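Local coordinates for FEZ-1 protein (Fluoribacter gormanii, PDB 5WCK) that probably hydrolyses the amide bond of beta-lactam antibiotics, as a monomeric subclass B3 metallo-beta-lactamase whose active site holds zinc, at residues V100-G105 against S122-V127; T64-I69 against K90-D95; P9-A14 against N223-L228. The protein carries 2 engineered substitutions. One frame throughout, in Å; residues are numbered along the deposited sequence.

Contact 1 (V100-G105 against S122-V127); sequences VILSGG and STVDKV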
# COMPACT_ATOMS: atom_id res chain seq x y z
N VAL A 100 10.33 1.05 12.27
CA VAL A 100 8.96 1.11 12.77
C VAL A 100 8.35 -0.29 12.88
O VAL A 100 7.65 -0.59 13.85
CB VAL A 100 8.10 2.06 11.92
CG1 VAL A 100 6.64 1.95 12.27
CG2 VAL A 100 8.59 3.49 12.08
N ILE A 101 8.59 -1.14 11.88
CA ILE A 101 8.04 -2.49 11.93
C ILE A 101 8.64 -3.27 13.11
O ILE A 101 7.90 -3.92 13.85
CB ILE A 101 8.25 -3.19 10.57
CG1 ILE A 101 7.47 -2.48 9.45
CG2 ILE A 101 7.88 -4.66 10.66
CD1 ILE A 101 6.00 -2.31 9.73
N LEU A 102 9.95 -3.20 13.31
CA LEU A 102 10.61 -3.97 14.41
C LEU A 102 10.11 -3.48 15.78
O LEU A 102 9.97 -4.28 16.71
CB LEU A 102 12.13 -3.81 14.32
CG LEU A 102 12.81 -4.36 13.07
CD1 LEU A 102 14.32 -4.21 13.18
CD2 LEU A 102 12.44 -5.80 12.80
N SER A 103 9.83 -2.18 15.90
CA SER A 103 9.45 -1.56 17.17
C SER A 103 7.93 -1.54 17.36
O SER A 103 7.42 -1.03 18.37
CB SER A 103 10.04 -0.18 17.29
OG SER A 103 9.38 0.74 16.42
N GLY A 104 7.16 -2.03 16.37
CA GLY A 104 5.72 -2.00 16.48
C GLY A 104 5.17 -0.58 16.63
O GLY A 104 4.15 -0.37 17.29
N GLY A 105 5.85 0.40 16.03
CA GLY A 105 5.38 1.77 16.05
C GLY A 105 6.10 2.67 17.06
O GLY A 105 5.98 3.90 16.99
N SER A 122 7.38 -7.53 14.79
CA SER A 122 7.69 -8.65 13.92
C SER A 122 9.12 -8.46 13.43
O SER A 122 9.73 -7.40 13.62
CB SER A 122 6.69 -8.74 12.81
OG SER A 122 6.79 -7.59 12.02
N THR A 123 9.68 -9.51 12.82
CA THR A 123 10.96 -9.39 12.18
C THR A 123 10.74 -9.30 10.67
O THR A 123 9.78 -9.83 10.13
CB THR A 123 11.86 -10.58 12.56
OG1 THR A 123 11.18 -11.76 12.17
CG2 THR A 123 12.15 -10.64 14.04
N VAL A 124 11.69 -8.62 10.03
CA VAL A 124 11.71 -8.46 8.59
C VAL A 124 12.70 -9.48 8.01
O VAL A 124 13.88 -9.50 8.36
CB VAL A 124 12.05 -7.00 8.23
CG1 VAL A 124 12.36 -6.82 6.75
CG2 VAL A 124 10.94 -6.06 8.69
N ASP A 125 12.21 -10.27 7.06
CA ASP A 125 13.02 -11.33 6.43
C ASP A 125 13.92 -10.78 5.31
O ASP A 125 15.01 -11.32 5.07
CB ASP A 125 12.09 -12.43 5.94
CG ASP A 125 11.37 -13.09 7.09
OD1 ASP A 125 12.07 -13.64 7.96
OD2 ASP A 125 10.13 -12.99 7.16
N LYS A 126 13.50 -9.73 4.60
CA LYS A 126 14.33 -9.11 3.61
C LYS A 126 14.09 -7.61 3.62
O LYS A 126 12.98 -7.15 3.45
CB LYS A 126 14.10 -9.65 2.20
CG LYS A 126 15.14 -9.19 1.20
CD LYS A 126 15.04 -9.81 -0.18
CE LYS A 126 16.15 -9.31 -1.09
NZ LYS A 126 16.08 -9.84 -2.48
N VAL A 127 15.18 -6.86 3.79
CA VAL A 127 15.14 -5.42 3.73
C VAL A 127 15.23 -4.97 2.27
O VAL A 127 16.15 -5.37 1.53
CB VAL A 127 16.29 -4.81 4.55
CG1 VAL A 127 16.32 -3.30 4.41
CG2 VAL A 127 16.19 -5.23 6.00
O HOH W 1 5.57 -5.26 13.20
O HOH W 2 10.91 -7.02 16.26
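Ile-101 swings CG2 anti to its own backbone N, with CG1 at chi1 -64°, which turns that branch to Ser-122 and Val-124. Val-124 answers with CG2, and the two methyls meet at 3.9 Å where the side chains cross at about a right angle. The same Ile-101 CG2 lies 3.4 Å from OG of Ser-122; at chi1 64° that hydroxyl sits between the serine's N and carbonyl carbon. One residue on, Leu-102 lays CD2 against the Ser-122 backbone, 3.3 Å from its O. The polar link is made by two waters. One takes the hydrogen bond of Ser-122 OG and gives one at 2.8 Å to Ile-101 O; the other donates to both Leu-102 O and Ser-122 O. Ile-101 O and Leu-102 O belong to the last turn of the helix, which closes in a Schellman motif: Gly-105 N returns to Val-100 O and Gly-104 N to Ile-101 O, with Gly-104 at positive phi. The contact thus joins the end of helix 95-103 to the lead-in of strand 126-128 in a beta-alpha-beta unit; Ile-101 also rests on Tyr-91 and Val-124 on Val-93, both in strand 90-94, the sheet neighbour of 126-128.

Contact 2 (T64-I69 against K90-D95); sequences TKILLI and KYMVMD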
# COMPACT_ATOMS: atom_id res chain seq x y z
N THR A 64 0.65 -18.41 0.72
CA THR A 64 1.20 -17.05 0.82
C THR A 64 2.70 -17.15 1.13
O THR A 64 3.09 -17.52 2.26
CB THR A 64 0.51 -16.23 1.91
OG1 THR A 64 -0.90 -16.28 1.74
CG2 THR A 64 0.94 -14.78 1.94
N LYS A 65 3.54 -16.84 0.14
CA LYS A 65 4.99 -16.98 0.25
C LYS A 65 5.68 -15.68 0.71
O LYS A 65 6.78 -15.74 1.31
CB LYS A 65 5.60 -17.35 -1.10
CG LYS A 65 5.11 -18.66 -1.69
CD LYS A 65 5.49 -19.86 -0.86
CE LYS A 65 5.09 -21.16 -1.54
NZ LYS A 65 5.38 -22.32 -0.66
N ILE A 66 5.09 -14.53 0.37
CA ILE A 66 5.73 -13.21 0.55
C ILE A 66 4.65 -12.26 1.05
O ILE A 66 3.54 -12.25 0.51
CB ILE A 66 6.36 -12.68 -0.76
CG1 ILE A 66 7.47 -13.61 -1.28
CG2 ILE A 66 6.91 -11.28 -0.54
CD1 ILE A 66 8.06 -13.18 -2.61
N LEU A 67 5.00 -11.48 2.08
CA LEU A 67 4.17 -10.42 2.62
C LEU A 67 4.88 -9.08 2.44
O LEU A 67 6.06 -8.94 2.83
CB LEU A 67 3.93 -10.67 4.12
CG LEU A 67 3.12 -9.60 4.86
CD1 LEU A 67 1.72 -9.41 4.30
CD2 LEU A 67 3.05 -9.92 6.34
N LEU A 68 4.19 -8.14 1.79
CA LEU A 68 4.64 -6.76 1.57
C LEU A 68 3.61 -5.81 2.18
O LEU A 68 2.48 -6.23 2.46
CB LEU A 68 4.75 -6.47 0.07
CG LEU A 68 5.50 -7.49 -0.77
CD1 LEU A 68 5.39 -7.14 -2.24
CD2 LEU A 68 6.95 -7.58 -0.33
N ILE A 69 4.03 -4.56 2.36
CA ILE A 69 3.17 -3.50 2.83
C ILE A 69 3.37 -2.24 1.98
O ILE A 69 4.44 -2.01 1.39
CB ILE A 69 3.39 -3.20 4.32
CG1 ILE A 69 4.84 -2.82 4.62
CG2 ILE A 69 2.90 -4.36 5.16
CD1 ILE A 69 5.09 -2.35 6.05
N LYS A 90 7.39 -14.78 3.95
CA LYS A 90 8.57 -13.93 4.19
C LYS A 90 8.14 -12.47 4.11
O LYS A 90 7.59 -12.08 3.11
CB LYS A 90 9.64 -14.22 3.14
CG LYS A 90 10.12 -15.65 3.24
CD LYS A 90 11.23 -15.89 2.32
CE LYS A 90 10.76 -16.20 0.93
NZ LYS A 90 11.62 -17.29 0.44
N TYR A 91 8.50 -11.72 5.14
CA TYR A 91 8.10 -10.30 5.26
C TYR A 91 9.22 -9.43 4.71
O TYR A 91 10.31 -9.48 5.20
CB TYR A 91 7.90 -10.01 6.75
CG TYR A 91 7.09 -8.79 7.11
CD1 TYR A 91 6.34 -8.11 6.17
CD2 TYR A 91 7.09 -8.33 8.40
CE1 TYR A 91 5.59 -7.01 6.53
CE2 TYR A 91 6.34 -7.24 8.77
CZ TYR A 91 5.56 -6.59 7.84
OH TYR A 91 4.83 -5.52 8.25
N MET A 92 8.89 -8.58 3.74
CA MET A 92 9.89 -7.75 3.10
C MET A 92 9.41 -6.30 3.20
O MET A 92 8.25 -5.99 2.86
CB MET A 92 10.10 -8.15 1.64
CG MET A 92 10.31 -9.64 1.45
SD MET A 92 10.78 -10.01 -0.26
CE MET A 92 10.91 -11.80 -0.11
N VAL A 93 10.30 -5.42 3.64
CA VAL A 93 9.97 -4.02 4.01
C VAL A 93 11.11 -3.10 3.56
O VAL A 93 12.30 -3.38 3.72
CB VAL A 93 9.69 -3.87 5.51
CG1 VAL A 93 9.42 -2.43 5.88
CG2 VAL A 93 8.55 -4.75 5.99
N MET A 94 10.73 -1.95 2.98
CA MET A 94 11.65 -0.87 2.61
C MET A 94 12.47 -0.44 3.84
O MET A 94 11.92 -0.17 4.89
CB MET A 94 10.84 0.32 2.09
CG MET A 94 11.66 1.45 1.46
SD MET A 94 12.60 1.03 -0.04
CE MET A 94 11.24 0.86 -1.20
N ASP A 95 13.79 -0.36 3.63
CA ASP A 95 14.82 -0.02 4.61
C ASP A 95 14.34 1.04 5.59
O ASP A 95 14.37 0.83 6.82
CB ASP A 95 16.10 0.38 3.87
CG ASP A 95 17.33 0.57 4.76
OD1 ASP A 95 17.32 0.05 5.90
OD2 ASP A 95 18.29 1.19 4.27
O HOH W 3 6.80 -4.04 1.69
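Lys-90 clasps strand 64-68 on both sides of Ile-66: its N donates to Lys-65 O at 2.9 Å, almost straight at 178°, and its O takes the N-H of Leu-67. In both bonds the donor stands well above the carbonyl plane. Leu-67 does the same around Tyr-91, its O receiving Met-92 N at 3.0 Å nearly along the C=O axis. The next rung is opened by a water, which accepts from Ile-69 N and donates to Met-92 O at 2.7 Å, the two backbone atoms being 4.5 Å apart. This is the staggered ladder of two parallel neighbours, here in the seven-stranded sheet of the metallo-beta-lactamase fold, with helices 74-77 and 80-87 in the connection. The widening comes just where strand 64-68 runs out toward the zinc ligands His-71, His-73, Asp-75 and His-76.

On one face of the sheet, Tyr-91 is clamped between aliphatic groups. Leu-67 CD2 makes a CH-pi contact 4.1 Å from the ring centroid, Val-93 CG2 covers the opposite face nearer the rim, and Leu-67 O lies in the ring plane at its edge. Ile-69 brings CG2 to the edge by the hydroxyl, 3.8 Å from OH, which also has a weak hydrogen bond to Ser-80. On the other face Met-92, extended beyond CG, reaches back to put CE 4.0 Å from Ile-66 CD1.

Contact 3 (P9-A14 against N223-L228); sequences PPFRIA and NKYVLL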
# COMPACT_ATOMS: atom_id res chain seq x y z
N PRO A 9 -16.23 -7.83 -1.28
CA PRO A 9 -16.09 -9.05 -2.08
C PRO A 9 -14.76 -9.06 -2.81
O PRO A 9 -14.40 -8.07 -3.46
CB PRO A 9 -17.23 -8.99 -3.11
CG PRO A 9 -17.71 -7.57 -3.08
CD PRO A 9 -17.35 -6.99 -1.73
N PRO A 10 -13.98 -10.16 -2.74
CA PRO A 10 -12.71 -10.22 -3.46
C PRO A 10 -12.96 -10.39 -4.96
O PRO A 10 -14.01 -10.92 -5.37
CB PRO A 10 -12.02 -11.43 -2.82
CG PRO A 10 -13.18 -12.35 -2.44
CD PRO A 10 -14.27 -11.40 -1.99
N PHE A 11 -12.00 -9.96 -5.79
CA PHE A 11 -12.18 -10.01 -7.22
C PHE A 11 -10.82 -9.91 -7.91
O PHE A 11 -9.85 -9.48 -7.29
CB PHE A 11 -13.13 -8.92 -7.73
CG PHE A 11 -12.65 -7.51 -7.49
CD1 PHE A 11 -12.87 -6.90 -6.27
CD2 PHE A 11 -11.98 -6.82 -8.49
CE1 PHE A 11 -12.43 -5.61 -6.06
CE2 PHE A 11 -11.53 -5.53 -8.27
CZ PHE A 11 -11.75 -4.94 -7.05
N ARG A 12 -10.78 -10.33 -9.17
CA ARG A 12 -9.62 -10.14 -10.02
C ARG A 12 -9.61 -8.72 -10.59
O ARG A 12 -10.56 -8.30 -11.26
CB ARG A 12 -9.59 -11.20 -11.13
CG ARG A 12 -8.28 -11.28 -11.88
CD ARG A 12 -8.14 -12.57 -12.66
NE ARG A 12 -9.03 -12.51 -13.80
CZ ARG A 12 -8.73 -11.91 -14.94
NH1 ARG A 12 -7.53 -11.38 -15.11
NH2 ARG A 12 -9.63 -11.83 -15.92
N ILE A 13 -8.50 -8.00 -10.38
CA ILE A 13 -8.35 -6.64 -10.90
C ILE A 13 -7.94 -6.71 -12.37
O ILE A 13 -8.56 -6.15 -13.24
CB ILE A 13 -7.34 -5.84 -10.06
CG1 ILE A 13 -7.81 -5.65 -8.61
CG2 ILE A 13 -7.04 -4.50 -10.74
CD1 ILE A 13 -6.75 -5.22 -7.61
N ALA A 14 -6.85 -7.43 -12.65
CA ALA A 14 -6.28 -7.57 -14.00
C ALA A 14 -5.17 -8.61 -13.92
O ALA A 14 -4.54 -8.74 -12.89
CB ALA A 14 -5.72 -6.25 -14.47
N ASN A 223 -17.18 2.40 -6.66
CA ASN A 223 -17.86 2.71 -7.92
C ASN A 223 -17.26 1.88 -9.06
O ASN A 223 -17.97 1.43 -9.93
CB ASN A 223 -17.88 4.20 -8.24
CG ASN A 223 -18.75 4.97 -7.26
OD1 ASN A 223 -19.95 4.69 -7.11
ND2 ASN A 223 -18.16 5.93 -6.56
N LYS A 224 -15.94 1.66 -9.04
CA LYS A 224 -15.31 0.88 -10.08
C LYS A 224 -15.74 -0.59 -9.99
O LYS A 224 -15.92 -1.23 -10.99
CB LYS A 224 -13.80 1.03 -10.01
CG LYS A 224 -13.32 2.38 -10.55
CD LYS A 224 -11.84 2.59 -10.37
CE LYS A 224 -11.38 3.93 -10.92
NZ LYS A 224 -10.00 4.25 -10.51
N TYR A 225 -15.85 -1.13 -8.77
CA TYR A 225 -16.30 -2.52 -8.57
C TYR A 225 -17.72 -2.68 -9.12
O TYR A 225 -17.99 -3.67 -9.77
CB TYR A 225 -16.26 -2.95 -7.11
CG TYR A 225 -16.73 -4.37 -6.90
CD1 TYR A 225 -15.93 -5.44 -7.21
CD2 TYR A 225 -18.02 -4.63 -6.46
CE1 TYR A 225 -16.36 -6.75 -7.05
CE2 TYR A 225 -18.46 -5.93 -6.28
CZ TYR A 225 -17.63 -6.99 -6.58
OH TYR A 225 -18.08 -8.27 -6.40
N VAL A 226 -18.59 -1.70 -8.86
CA VAL A 226 -19.93 -1.73 -9.44
C VAL A 226 -19.85 -1.80 -10.96
O VAL A 226 -20.57 -2.59 -11.57
CB VAL A 226 -20.76 -0.53 -8.96
CG1 VAL A 226 -22.06 -0.41 -9.75
CG2 VAL A 226 -21.06 -0.65 -7.47
N LEU A 227 -18.98 -0.99 -11.60
CA LEU A 227 -18.82 -1.04 -13.07
C LEU A 227 -18.33 -2.43 -13.50
O LEU A 227 -18.72 -2.93 -14.54
CB LEU A 227 -17.87 0.06 -13.53
CG LEU A 227 -18.37 1.49 -13.38
CD1 LEU A 227 -17.30 2.47 -13.79
CD2 LEU A 227 -19.63 1.74 -14.19
N LEU A 228 -17.39 -3.00 -12.74
CA LEU A 228 -16.85 -4.31 -13.09
C LEU A 228 -17.94 -5.38 -13.02
O LEU A 228 -18.02 -6.23 -13.93
CB LEU A 228 -15.72 -4.65 -12.13
CG LEU A 228 -15.06 -6.00 -12.41
CD1 LEU A 228 -14.32 -5.97 -13.74
CD2 LEU A 228 -14.15 -6.36 -11.26
O HOH W 4 -16.40 -10.43 -6.77
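Tyr-225 and Leu-228, about a turn apart on helix 221-229, receive Phe-11 from strand 11-14, an outermost strand of the seven-stranded sheet. Strand and helix run nearly perpendicular, at 96°, and their axes come no nearer than 10.9 Å, so long side chains fill the gap. Phe-11 CG stands between its own N and carbonyl carbon (chi1 63°), while Tyr-225 CG is anti to its backbone N; the two side chains slide past each other in opposite directions. CD1 of Tyr-225 comes over one face of the Phe-11 ring near the rim, 3.5 Å from Phe-11 CD1. The ring planes are inclined at 52°, with centroids 5.0 Å apart. Leu-228 CD2 comes obliquely to the other ortho carbon, Phe-11 CD2, also at 3.5 Å.

The contact joins the edge strand 11-14 to a helix from the C-terminal half of the metallo-beta-lactamase sandwich. Nearby, Ile-13 and Ala-14 both face Leu-17 in a classic beta bulge, and Ile-13 packs on strand 210-213 of the other sheet. Phe-11 also meets the rings of Tyr-19 and Phe-236.

At the phenol end of Tyr-225, the Pro-9 ring leans in with CG 3.4 Å from OH. Phe-8 also meets the Tyr-225 ring edge-to-face. A water in the plane of the tyrosine ring lies 2.8 Å from its OH and donates to Pro-10 O, a polar bridge from the helix to the loop leading into the strand.

How the contacts relate
Contacts 1 and 2 adjoin, their centres about 10 Å apart, and share strand 90-94 as common ground: Asp-125 N probably bonds to Tyr-91 O at 2.8 Å and Lys-126 O to Val-93 N at 3.2 Å. Ser-122 OG packs on the Tyr-91 ring as well. Both contacts back the metal site without supplying a ligand. The side chain of Ile-69 is about 5 Å from that of His-76 and about 10 Å from a zinc ion; the side chain of Ile-101 is about 11 Å from a zinc ion. Contact 3, at the far edge of the same sheet, is about 25 Å centre to centre from contact 2 and about 32 Å from contact 1, and its chain loop encloses both.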